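Local coordinates for N-acyl-D-glutamate deacylase (Bordetella bronchiseptica, PDB 3GIP), which catalyses the hydrolysis of N-acyl-D-glutamate to D-glutamate and a carboxylate, as a zinc-containing member of the amidohydrolase superfamily, at residues D64-D69 / V246-C251; G93-S98 / T216-N221; I281-G286 / F381-G386; K352-F355 / C359-V362. All coordinates share one frame; numbering follows the deposited sequence.

Contact 1 (D64-D69 / V246-C251). With ZN (zinc ion), chain F; FMT (formic acid), chain D.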
loop_
_atom_site.group_PDB
_atom_site.type_symbol
_atom_site.label_atom_id
_atom_site.label_comp_id
_atom_site.label_asym_id
_atom_site.label_seq_id
_atom_site.Cartn_x
_atom_site.Cartn_y
_atom_site.Cartn_z
ATOM N N ASP A 64 3.187 1.659 4.959
ATOM C CA ASP A 64 2.048 1.391 4.090
ATOM C C ASP A 64 2.543 0.552 2.925
ATOM O O ASP A 64 3.117 1.076 1.970
ATOM C CB ASP A 64 1.468 2.712 3.579
ATOM C CG ASP A 64 0.191 2.524 2.790
ATOM O OD1 ASP A 64 -0.248 1.366 2.612
ATOM O OD2 ASP A 64 -0.376 3.545 2.346
ATOM N N VAL A 65 2.309 -0.752 3.006
ATOM C CA VAL A 65 2.771 -1.667 1.978
ATOM C C VAL A 65 1.962 -1.654 0.688
ATOM O O VAL A 65 2.361 -2.282 -0.289
ATOM C CB VAL A 65 2.839 -3.118 2.520
ATOM C CG1 VAL A 65 3.712 -3.151 3.773
ATOM C CG2 VAL A 65 1.435 -3.644 2.824
ATOM N N HIS A 66 0.834 -0.947 0.668
ATOM C CA HIS A 66 0.041 -0.905 -0.553
ATOM C C HIS A 66 -0.353 0.498 -0.975
ATOM O O HIS A 66 -1.510 0.914 -0.828
ATOM C CB HIS A 66 -1.225 -1.754 -0.438
ATOM C CG HIS A 66 -1.796 -2.135 -1.769
ATOM N ND1 HIS A 66 -1.519 -3.337 -2.380
ATOM C CD2 HIS A 66 -2.550 -1.432 -2.647
ATOM C CE1 HIS A 66 -2.074 -3.359 -3.580
ATOM N NE2 HIS A 66 -2.705 -2.214 -3.766
ATOM N N GLY A 67 0.613 1.228 -1.513
ATOM C CA GLY A 67 0.330 2.573 -1.960
ATOM C C GLY A 67 0.302 2.667 -3.472
ATOM O O GLY A 67 0.825 1.798 -4.171
ATOM N N HIS A 68 -0.350 3.712 -3.969
ATOM C CA HIS A 68 -0.430 3.989 -5.403
ATOM C C HIS A 68 0.013 5.435 -5.573
ATOM O O HIS A 68 -0.377 6.110 -6.525
ATOM C CB HIS A 68 -1.864 3.844 -5.918
ATOM C CG HIS A 68 -2.299 2.427 -6.117
ATOM N ND1 HIS A 68 -1.663 1.566 -6.987
ATOM C CD2 HIS A 68 -3.317 1.724 -5.568
ATOM C CE1 HIS A 68 -2.274 0.393 -6.965
ATOM N NE2 HIS A 68 -3.281 0.463 -6.113
ATOM N N ASP A 69 0.836 5.899 -4.640
ATOM C CA ASP A 69 1.313 7.280 -4.630
ATOM C C ASP A 69 2.535 7.524 -5.516
ATOM O O ASP A 69 3.209 8.544 -5.379
ATOM C CB ASP A 69 1.639 7.671 -3.189
ATOM C CG ASP A 69 0.618 7.137 -2.204
ATOM O OD1 ASP A 69 -0.400 7.821 -1.961
ATOM O OD2 ASP A 69 0.828 6.017 -1.689
ATOM N N VAL A 246 -0.025 -11.310 -1.241
ATOM C CA VAL A 246 -1.360 -11.237 -1.821
ATOM C C VAL A 246 -1.929 -9.886 -1.396
ATOM O O VAL A 246 -2.252 -9.678 -0.227
ATOM C CB VAL A 246 -2.281 -12.361 -1.295
ATOM C CG1 VAL A 246 -3.659 -12.235 -1.938
ATOM C CG2 VAL A 246 -1.669 -13.726 -1.605
ATOM N N SER A 247 -2.028 -8.968 -2.352
ATOM C CA SER A 247 -2.524 -7.623 -2.094
ATOM C C SER A 247 -3.997 -7.547 -1.719
ATOM O O SER A 247 -4.816 -8.326 -2.206
ATOM C CB SER A 247 -2.288 -6.741 -3.323
ATOM O OG SER A 247 -0.904 -6.638 -3.613
ATOM N N HIS A 248 -4.309 -6.579 -0.859
ATOM C CA HIS A 248 -5.671 -6.318 -0.397
ATOM C C HIS A 248 -6.572 -7.541 -0.499
ATOM O O HIS A 248 -7.568 -7.546 -1.224
ATOM C CB HIS A 248 -6.277 -5.126 -1.171
ATOM C CG HIS A 248 -6.053 -5.162 -2.658
ATOM N ND1 HIS A 248 -6.390 -6.242 -3.444
ATOM C CD2 HIS A 248 -5.600 -4.209 -3.509
ATOM C CE1 HIS A 248 -6.159 -5.956 -4.712
ATOM N NE2 HIS A 248 -5.681 -4.726 -4.780
ATOM N N HIS A 249 -6.221 -8.580 0.250
ATOM C CA HIS A 249 -6.980 -9.818 0.214
ATOM C C HIS A 249 -8.402 -9.611 0.704
ATOM O O HIS A 249 -8.638 -9.004 1.756
ATOM C CB HIS A 249 -6.275 -10.900 1.029
ATOM C CG HIS A 249 -6.812 -12.273 0.778
ATOM N ND1 HIS A 249 -7.237 -12.685 -0.468
ATOM C CD2 HIS A 249 -6.992 -13.327 1.607
ATOM C CE1 HIS A 249 -7.659 -13.935 -0.393
ATOM N NE2 HIS A 249 -7.521 -14.346 0.855
ATOM N N LYS A 250 -9.346 -10.137 -0.069
ATOM C CA LYS A 250 -10.760 -9.967 0.228
ATOM C C LYS A 250 -11.595 -10.963 -0.561
ATOM O O LYS A 250 -11.101 -11.611 -1.487
ATOM C CB LYS A 250 -11.193 -8.565 -0.198
ATOM C CG LYS A 250 -11.190 -8.401 -1.726
ATOM C CD LYS A 250 -11.619 -7.013 -2.170
ATOM C CE LYS A 250 -10.486 -6.018 -2.066
ATOM N NZ LYS A 250 -9.407 -6.283 -3.078
ATOM N N CYS A 251 -12.868 -11.052 -0.189
ATOM C CA CYS A 251 -13.842 -11.906 -0.859
ATOM C C CYS A 251 -15.042 -11.012 -1.166
ATOM O O CYS A 251 -15.763 -10.584 -0.260
ATOM C CB CYS A 251 -14.253 -13.068 0.044
ATOM S SG CYS A 251 -12.899 -14.213 0.386
HETATM ZN ZN ZN F . -5.245 -3.737 -6.589
HETATM C C FMT D . -9.319 -2.689 -4.177
HETATM O O1 FMT D . -9.739 -1.577 -3.974
HETATM O O2 FMT D . -9.227 -3.557 -3.165
HETATM O O HOH W 1 0.174 -5.409 -1.483
#
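His66 holds CG anti to its backbone N (chi1 -159°), which sends its imidazole across to the 246-251 loop, while in His248 CG sits between the backbone N and the carbonyl carbon (chi1 45°), turning that ring back towards His66. The two rings are inclined obliquely, at 53°; the nearest atoms are His66 NE2 and His248 CD2, 3.5 Å apart. Next to NE2 in the ring, His66 CE1 lies 3.4 Å from Ser247 CB. No direct hydrogen bond crosses here. A water bridges instead, 2.8 Å from His66 ND1, in the plane of that ring, and 2.7 Å from Ser247 OG. The His66 backbone is set by an Asx turn, in which its N donates to Asp64 OD1 over 3.2 Å, from above the carboxylate plane.

His248 gives NE2 to the zinc at 2.1 Å, and its ring is sandwiched: Ser247 CB over one face, formate O2 over the opposite one. Lys250 bends round at its last two torsions, and NZ reaches formate O2 at 2.7 Å while also donating to His248 O. Glu222 forms a salt bridge with the same ammonium. Tyr282, Arg376 and Ser288 complete the grip on the formate, which probably comes from the crystallisation liquor but is consistent with an anion-binding pocket beside the metal.

Both loops follow barrel strands, 57-64 and 243-246. His66-Gly67-His68 matches the HxH signature of the amidohydrolase superfamily, and His248 joins Cys95 and His218 in the zinc site of its TIM-barrel fold.

Contact 2 (G93-S98 / T216-N221). With ZN (zinc ion), chain F.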
loop_
_atom_site.group_PDB
_atom_site.type_symbol
_atom_site.label_atom_id
_atom_site.label_comp_id
_atom_site.label_asym_id
_atom_site.label_seq_id
_atom_site.Cartn_x
_atom_site.Cartn_y
_atom_site.Cartn_z
ATOM N N GLY A 93 3.843 1.346 -6.624
ATOM C CA GLY A 93 3.965 0.484 -7.790
ATOM C C GLY A 93 3.195 -0.815 -7.684
ATOM O O GLY A 93 3.621 -1.847 -8.203
ATOM N N ASN A 94 2.039 -0.755 -7.033
ATOM C CA ASN A 94 1.214 -1.938 -6.831
ATOM C C ASN A 94 0.192 -2.230 -7.922
ATOM O O ASN A 94 -0.100 -1.387 -8.772
ATOM C CB ASN A 94 0.489 -1.814 -5.491
ATOM C CG ASN A 94 1.402 -2.068 -4.319
ATOM O OD1 ASN A 94 1.749 -3.211 -4.036
ATOM N ND2 ASN A 94 1.810 -1.004 -3.637
ATOM N N CYS A 95 -0.336 -3.450 -7.877
ATOM C CA CYS A 95 -1.365 -3.922 -8.793
ATOM C C CYS A 95 -1.000 -3.864 -10.264
ATOM O O CYS A 95 -1.869 -3.697 -11.118
ATOM C CB CYS A 95 -2.655 -3.142 -8.554
ATOM S SG CYS A 95 -3.120 -3.120 -6.792
ATOM N N GLY A 96 0.288 -4.008 -10.551
ATOM C CA GLY A 96 0.739 -3.996 -11.932
ATOM C C GLY A 96 1.061 -2.646 -12.538
ATOM O O GLY A 96 1.600 -2.591 -13.640
ATOM N N VAL A 97 0.750 -1.558 -11.837
ATOM C CA VAL A 97 1.020 -0.226 -12.373
ATOM C C VAL A 97 2.008 0.557 -11.523
ATOM O O VAL A 97 1.856 0.672 -10.303
ATOM C CB VAL A 97 -0.284 0.585 -12.543
ATOM C CG1 VAL A 97 -1.123 -0.031 -13.650
ATOM C CG2 VAL A 97 -1.064 0.618 -11.230
ATOM N N SER A 98 3.022 1.111 -12.183
ATOM C CA SER A 98 4.070 1.851 -11.491
ATOM C C SER A 98 4.516 3.105 -12.238
ATOM O O SER A 98 4.114 3.338 -13.375
ATOM C CB SER A 98 5.277 0.934 -11.293
ATOM O OG SER A 98 5.707 0.401 -12.543
ATOM N N THR A 216 4.288 -9.123 -5.710
ATOM C CA THR A 216 3.085 -8.746 -4.968
ATOM C C THR A 216 1.987 -8.855 -6.015
ATOM O O THR A 216 2.217 -8.570 -7.194
ATOM C CB THR A 216 3.164 -7.313 -4.403
ATOM O OG1 THR A 216 3.181 -6.365 -5.476
ATOM C CG2 THR A 216 4.419 -7.148 -3.557
ATOM N N SER A 217 0.789 -9.260 -5.610
ATOM C CA SER A 217 -0.252 -9.439 -6.602
ATOM C C SER A 217 -1.684 -9.070 -6.281
ATOM O O SER A 217 -2.216 -9.416 -5.224
ATOM C CB SER A 217 -0.238 -10.899 -7.080
ATOM O OG SER A 217 -1.258 -11.149 -8.040
ATOM N N HIS A 218 -2.288 -8.337 -7.211
ATOM C CA HIS A 218 -3.700 -8.022 -7.134
ATOM C C HIS A 218 -4.105 -9.207 -8.006
ATOM O O HIS A 218 -3.911 -9.192 -9.228
ATOM C CB HIS A 218 -4.013 -6.688 -7.821
ATOM C CG HIS A 218 -5.478 -6.421 -7.975
ATOM N ND1 HIS A 218 -6.045 -5.187 -7.727
ATOM C CD2 HIS A 218 -6.491 -7.226 -8.379
ATOM C CE1 HIS A 218 -7.343 -5.246 -7.971
ATOM N NE2 HIS A 218 -7.638 -6.471 -8.368
ATOM N N ILE A 219 -4.618 -10.254 -7.370
ATOM C CA ILE A 219 -4.966 -11.481 -8.075
ATOM C C ILE A 219 -6.019 -11.388 -9.182
ATOM O O ILE A 219 -6.737 -10.395 -9.306
ATOM C CB ILE A 219 -5.301 -12.597 -7.055
ATOM C CG1 ILE A 219 -6.553 -12.248 -6.252
ATOM C CG2 ILE A 219 -4.117 -12.763 -6.095
ATOM C CD1 ILE A 219 -6.880 -13.281 -5.187
ATOM N N ARG A 220 -6.093 -12.445 -9.988
ATOM C CA ARG A 220 -6.982 -12.485 -11.146
ATOM C C ARG A 220 -8.447 -12.158 -10.891
ATOM O O ARG A 220 -9.070 -11.433 -11.668
ATOM C CB ARG A 220 -6.857 -13.844 -11.842
ATOM C CG ARG A 220 -7.490 -13.888 -13.228
ATOM C CD ARG A 220 -7.102 -15.171 -13.955
ATOM N NE ARG A 220 -5.660 -15.252 -14.182
ATOM C CZ ARG A 220 -5.027 -14.671 -15.199
ATOM N NH1 ARG A 220 -5.710 -13.968 -16.094
ATOM N NH2 ARG A 220 -3.709 -14.788 -15.316
ATOM N N ASN A 221 -9.002 -12.694 -9.811
ATOM C CA ASN A 221 -10.390 -12.423 -9.482
ATOM C C ASN A 221 -10.557 -12.509 -7.978
ATOM O O ASN A 221 -9.987 -13.387 -7.336
ATOM C CB ASN A 221 -11.310 -13.424 -10.180
ATOM C CG ASN A 221 -12.773 -13.143 -9.915
ATOM O OD1 ASN A 221 -13.350 -13.648 -8.953
ATOM N ND2 ASN A 221 -13.378 -12.316 -10.760
HETATM ZN ZN ZN F . -5.245 -3.737 -6.589
HETATM O O HOH W 2 0.556 -5.192 -5.600
#
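Cys95 CB lies 3.9 Å from His218 CB, and from there the side chain turns to the metal. Its SG stands anti to the carbonyl carbon (chi1 -51°) and binds the zinc at 2.2 Å. The same sulfur comes to 3.7 Å from His218 ND1, at the edge of the imidazole and in its plane, 88° off the ring normal. His218 has CG anti to its backbone N, which brings ND1 to the zinc at 2.0 Å; sulfur and imidazole are therefore held side by side by the ion they share, with no hydrogen bond between the segments.

A water also links the segments. It donates to Asn94 OD1 (2.8 Å), accepts from Cys95 N (3.0 Å) and also bonds Thr216 OG1 (2.9 Å). The amide ND2 of Asn94 is used elsewhere, donating to Gly67 O. Cys95 and Gly96 form the corners of a type I' turn, closed by Val97 N bonding to Asn94 O.

Ser185 OG bonds both Gly93 O and Gly96 N, tying this turn to strand 183-187. That strand pairs in parallel with 214-218, whose other parallel neighbour is 243-246; Ser217 and Ile219 pack on helix 226-240, whereas Asn94 and Thr216 both touch Leu143 of strand 139-145.

Contact 3 (I281-G286 / F381-G386). With FMT (formic acid), chain D.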
loop_
_atom_site.group_PDB
_atom_site.type_symbol
_atom_site.label_atom_id
_atom_site.label_comp_id
_atom_site.label_asym_id
_atom_site.label_seq_id
_atom_site.Cartn_x
_atom_site.Cartn_y
_atom_site.Cartn_z
ATOM N N ILE A 281 -4.362 -5.941 4.025
ATOM C CA ILE A 281 -5.743 -5.497 3.888
ATOM C C ILE A 281 -5.868 -4.046 4.326
ATOM O O ILE A 281 -4.958 -3.487 4.944
ATOM C CB ILE A 281 -6.726 -6.312 4.797
ATOM C CG1 ILE A 281 -6.348 -6.162 6.278
ATOM C CG2 ILE A 281 -6.736 -7.769 4.400
ATOM C CD1 ILE A 281 -6.996 -4.971 6.997
ATOM N N TYR A 282 -6.995 -3.438 3.967
ATOM C CA TYR A 282 -7.334 -2.104 4.435
ATOM C C TYR A 282 -8.592 -2.446 5.240
ATOM O O TYR A 282 -9.343 -3.352 4.873
ATOM C CB TYR A 282 -7.603 -1.111 3.288
ATOM C CG TYR A 282 -8.412 -1.629 2.129
ATOM C CD1 TYR A 282 -9.799 -1.750 2.216
ATOM C CD2 TYR A 282 -7.792 -1.982 0.933
ATOM C CE1 TYR A 282 -10.548 -2.212 1.139
ATOM C CE2 TYR A 282 -8.527 -2.445 -0.148
ATOM C CZ TYR A 282 -9.905 -2.558 -0.040
ATOM O OH TYR A 282 -10.634 -3.018 -1.108
ATOM N N PRO A 283 -8.816 -1.753 6.364
ATOM C CA PRO A 283 -9.971 -2.004 7.235
ATOM C C PRO A 283 -11.335 -1.474 6.811
ATOM O O PRO A 283 -11.959 -0.717 7.551
ATOM C CB PRO A 283 -9.508 -1.412 8.558
ATOM C CG PRO A 283 -8.784 -0.178 8.095
ATOM C CD PRO A 283 -7.961 -0.690 6.920
ATOM N N TYR A 284 -11.802 -1.891 5.634
ATOM C CA TYR A 284 -13.099 -1.461 5.106
ATOM C C TYR A 284 -13.728 -2.580 4.283
ATOM O O TYR A 284 -13.021 -3.357 3.634
ATOM C CB TYR A 284 -12.942 -0.233 4.204
ATOM C CG TYR A 284 -12.252 0.946 4.843
ATOM C CD1 TYR A 284 -12.979 2.012 5.378
ATOM C CD2 TYR A 284 -10.862 1.015 4.884
ATOM C CE1 TYR A 284 -12.329 3.120 5.931
ATOM C CE2 TYR A 284 -10.207 2.107 5.437
ATOM C CZ TYR A 284 -10.941 3.157 5.955
ATOM O OH TYR A 284 -10.284 4.249 6.472
ATOM N N PRO A 285 -15.069 -2.668 4.286
ATOM C CA PRO A 285 -15.785 -3.702 3.534
ATOM C C PRO A 285 -16.191 -3.277 2.124
ATOM O O PRO A 285 -17.113 -3.840 1.543
ATOM C CB PRO A 285 -16.989 -3.979 4.416
ATOM C CG PRO A 285 -17.341 -2.602 4.869
ATOM C CD PRO A 285 -15.983 -1.992 5.228
ATOM N N GLY A 286 -15.510 -2.267 1.593
ATOM C CA GLY A 286 -15.791 -1.802 0.248
ATOM C C GLY A 286 -14.474 -1.575 -0.466
ATOM O O GLY A 286 -13.514 -1.113 0.146
ATOM N N PHE A 381 -4.649 3.232 8.638
ATOM C CA PHE A 381 -3.881 2.834 9.814
ATOM C C PHE A 381 -4.508 3.184 11.154
ATOM O O PHE A 381 -4.482 2.383 12.091
ATOM C CB PHE A 381 -2.453 3.380 9.700
ATOM C CG PHE A 381 -1.603 2.606 8.734
ATOM C CD1 PHE A 381 -0.704 1.649 9.190
ATOM C CD2 PHE A 381 -1.767 2.772 7.361
ATOM C CE1 PHE A 381 0.019 0.861 8.293
ATOM C CE2 PHE A 381 -1.055 1.993 6.455
ATOM C CZ PHE A 381 -0.159 1.034 6.922
ATOM N N THR A 382 -5.097 4.366 11.244
ATOM C CA THR A 382 -5.727 4.779 12.485
ATOM C C THR A 382 -7.058 4.050 12.693
ATOM O O THR A 382 -7.515 3.897 13.828
ATOM C CB THR A 382 -5.921 6.295 12.489
ATOM O OG1 THR A 382 -6.489 6.698 11.238
ATOM C CG2 THR A 382 -4.573 6.994 12.677
ATOM N N ARG A 383 -7.677 3.589 11.609
ATOM C CA ARG A 383 -8.925 2.845 11.743
ATOM C C ARG A 383 -8.573 1.471 12.314
ATOM O O ARG A 383 -9.335 0.897 13.091
ATOM C CB ARG A 383 -9.629 2.696 10.390
ATOM C CG ARG A 383 -11.033 2.091 10.478
ATOM C CD ARG A 383 -11.723 2.140 9.120
ATOM N NE ARG A 383 -13.078 1.587 9.115
ATOM C CZ ARG A 383 -14.151 2.195 9.616
ATOM N NH1 ARG A 383 -14.047 3.392 10.179
ATOM N NH2 ARG A 383 -15.342 1.611 9.535
ATOM N N VAL A 384 -7.417 0.934 11.934
ATOM C CA VAL A 384 -7.019 -0.355 12.484
ATOM C C VAL A 384 -6.765 -0.186 13.982
ATOM O O VAL A 384 -7.258 -0.968 14.790
ATOM C CB VAL A 384 -5.743 -0.907 11.806
ATOM C CG1 VAL A 384 -5.215 -2.108 12.585
ATOM C CG2 VAL A 384 -6.064 -1.321 10.367
ATOM N N LEU A 385 -6.017 0.848 14.358
ATOM C CA LEU A 385 -5.713 1.069 15.770
ATOM C C LEU A 385 -6.937 1.383 16.619
ATOM O O LEU A 385 -7.035 0.935 17.760
ATOM C CB LEU A 385 -4.690 2.193 15.923
ATOM C CG LEU A 385 -3.358 1.923 15.221
ATOM C CD1 LEU A 385 -2.440 3.114 15.419
ATOM C CD2 LEU A 385 -2.725 0.654 15.773
ATOM N N GLY A 386 -7.869 2.147 16.064
ATOM C CA GLY A 386 -9.056 2.507 16.819
ATOM C C GLY A 386 -10.218 1.536 16.748
ATOM O O GLY A 386 -10.791 1.180 17.776
HETATM C C FMT D . -9.319 -2.689 -4.177
HETATM O O1 FMT D . -9.739 -1.577 -3.974
HETATM O O2 FMT D . -9.227 -3.557 -3.165
#
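Arg383 meets Pro283 and Tyr284 by polar, CH-pi and apolar contacts; Val384 adds an apolar one to Pro283. The one hydrogen bond across the segments runs from Arg383 NE to Pro283 O, 3.0 Å long. The oxygen lies at the edge of the guanidinium, in its plane, and the C=O...N angle of 167° shows that NE sits almost straight beyond the carbonyl; the N-H itself is bent, at 135°.

The CH-pi contact sets Arg383 CD over one face of Tyr284, 3.7 Å from the ring centroid and displaced toward the rim near CE1 and CZ. Ring and guanidinium planes differ by only 9°. Arg383 reaches this place with its chain fully extended from CG to NE.

Apolar contact comes from the proline ring: Pro283 CG touches Val384 CG2 at 3.7 Å and Arg383 CB at 3.8 Å. Pro283 is also the centre of an inverse gamma turn, with a weak bond from Tyr284 N to Tyr282 O. Tyr282 points elsewhere, its OH donating to the formate.

Arg383 NH1 has its salt bridge with Asp438, while NE, part of the same cation, probably gives the Pro283 carbonyl a charge-strengthened bond. The chemistry thus implies one directed polar link, supplemented by CH-pi and apolar contact.

Contact 4 (K352-F355 / C359-V362)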
loop_
_atom_site.group_PDB
_atom_site.type_symbol
_atom_site.label_atom_id
_atom_site.label_comp_id
_atom_site.label_asym_id
_atom_site.label_seq_id
_atom_site.Cartn_x
_atom_site.Cartn_y
_atom_site.Cartn_z
ATOM N N LYS A 352 -11.929 -8.520 9.054
ATOM C CA LYS A 352 -11.298 -8.619 10.359
ATOM C C LYS A 352 -10.576 -9.951 10.556
ATOM O O LYS A 352 -9.473 -9.983 11.107
ATOM C CB LYS A 352 -12.347 -8.409 11.459
ATOM C CG LYS A 352 -12.853 -6.974 11.551
ATOM C CD LYS A 352 -13.948 -6.836 12.604
ATOM C CE LYS A 352 -14.278 -5.379 12.869
ATOM N NZ LYS A 352 -15.415 -5.240 13.825
ATOM N N ARG A 353 -11.186 -11.050 10.111
ATOM C CA ARG A 353 -10.551 -12.360 10.257
ATOM C C ARG A 353 -9.279 -12.449 9.423
ATOM O O ARG A 353 -8.287 -13.048 9.842
ATOM C CB ARG A 353 -11.499 -13.487 9.831
ATOM C CG ARG A 353 -12.693 -13.699 10.740
ATOM C CD ARG A 353 -13.287 -15.088 10.521
ATOM N NE ARG A 353 -13.789 -15.288 9.160
ATOM C CZ ARG A 353 -14.966 -14.848 8.720
ATOM N NH1 ARG A 353 -15.773 -14.182 9.533
ATOM N NH2 ARG A 353 -15.340 -15.074 7.466
ATOM N N ILE A 354 -9.316 -11.863 8.231
ATOM C CA ILE A 354 -8.156 -11.879 7.353
ATOM C C ILE A 354 -7.028 -11.087 8.007
ATOM O O ILE A 354 -5.874 -11.519 7.996
ATOM C CB ILE A 354 -8.497 -11.273 5.975
ATOM C CG1 ILE A 354 -9.506 -12.178 5.265
ATOM C CG2 ILE A 354 -7.227 -11.126 5.130
ATOM C CD1 ILE A 354 -10.058 -11.599 3.978
ATOM N N PHE A 355 -7.364 -9.942 8.594
ATOM C CA PHE A 355 -6.358 -9.125 9.256
ATOM C C PHE A 355 -5.692 -9.895 10.394
ATOM O O PHE A 355 -4.511 -9.706 10.672
ATOM C CB PHE A 355 -6.970 -7.836 9.810
ATOM C CG PHE A 355 -5.997 -7.001 10.595
ATOM C CD1 PHE A 355 -4.808 -6.570 10.009
ATOM C CD2 PHE A 355 -6.241 -6.682 11.926
ATOM C CE1 PHE A 355 -3.875 -5.838 10.742
ATOM C CE2 PHE A 355 -5.313 -5.948 12.666
ATOM C CZ PHE A 355 -4.130 -5.528 12.072
ATOM N N CYS A 359 0.387 -13.320 8.976
ATOM C CA CYS A 359 1.204 -12.647 7.971
ATOM C C CYS A 359 0.502 -11.479 7.300
ATOM O O CYS A 359 0.924 -11.031 6.232
ATOM C CB CYS A 359 1.652 -13.645 6.905
ATOM S SG CYS A 359 2.644 -15.003 7.570
ATOM N N CYS A 360 -0.557 -10.970 7.923
ATOM C CA CYS A 360 -1.288 -9.862 7.326
ATOM C C CYS A 360 -0.795 -8.492 7.769
ATOM O O CYS A 360 -0.786 -8.163 8.954
ATOM C CB CYS A 360 -2.790 -9.975 7.622
ATOM S SG CYS A 360 -3.792 -8.907 6.555
ATOM N N MET A 361 -0.387 -7.693 6.792
ATOM C CA MET A 361 0.087 -6.339 7.037
ATOM C C MET A 361 -1.057 -5.388 6.686
ATOM O O MET A 361 -2.137 -5.831 6.280
ATOM C CB MET A 361 1.289 -6.051 6.136
ATOM C CG MET A 361 2.396 -7.084 6.254
ATOM S SD MET A 361 3.668 -6.914 4.979
ATOM C CE MET A 361 2.840 -7.648 3.588
ATOM N N VAL A 362 -0.825 -4.088 6.840
ATOM C CA VAL A 362 -1.840 -3.095 6.511
ATOM C C VAL A 362 -1.410 -2.316 5.268
ATOM O O VAL A 362 -0.285 -1.807 5.198
ATOM C CB VAL A 362 -2.059 -2.101 7.677
ATOM C CG1 VAL A 362 -3.146 -1.088 7.314
ATOM C CG2 VAL A 362 -2.439 -2.864 8.937
#
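Cys360 fits closely against the last turn of helix 348-356. Its CB is 3.5 Å from both Ile354 O and Phe355 O, so both carbonyl oxygens, at the end of the helix, lie against one side of the methylene. With SG anti to the backbone N (chi1 -164°), the sulfur meets helix backbone, 3.6 Å from Ile354 O and 3.7 Å from Phe355 CA. Phe355 also has its CG anti to N (chi1 176°), carrying the ring toward the strand, where CE1 meets the CG2 branch of Val362 at 3.8 Å.

Against the helix side chains the same sulfur fits more loosely. Cys360 SG stays 4.3 Å from Ile354 CG2, and equally 4.3 Å from Phe355 CD1, distances of light apolar contact. The partly exposed side comprises Lys352 and Arg353 on the helix and Cys359 before the strand, none of which touches the opposite segment; Lys352 NZ pairs with Glu348 instead. No hydrogen bond spans the segments directly, but Arg403 NH1 bonds both Phe355 O and Cys360 O, and so bridges them from outside.

Strand 360-362 runs parallel to strand 277-281, and Ile354 and Cys360 both lean on its Leu279 and Ile281. Phe355 continues onto Val384 and Tyr388 of helix 376-391, while Met361, pointing away from helix 348-356, packs against helix 406-412.

How the contacts relate
From the N terminus, 64-69 opens contact 1, which closes only at 246-251; contact 2, joining 93-98 to 216-221, is nested inside that loop. The two share the zinc ion and are further joined by the probable bond from Ser247 N to Ser217 O. Contact 3 then opens at 281-286 and closes at 381-386, enclosing the short loop of contact 4. Ile281 N probably bonds Met361 O between these two. Contact 1 touches contacts 3 and 4, while contact 2 reaches neither. Together they tie the metal-binding loops to the closing barrel strand and helices 348-356 and 376-391.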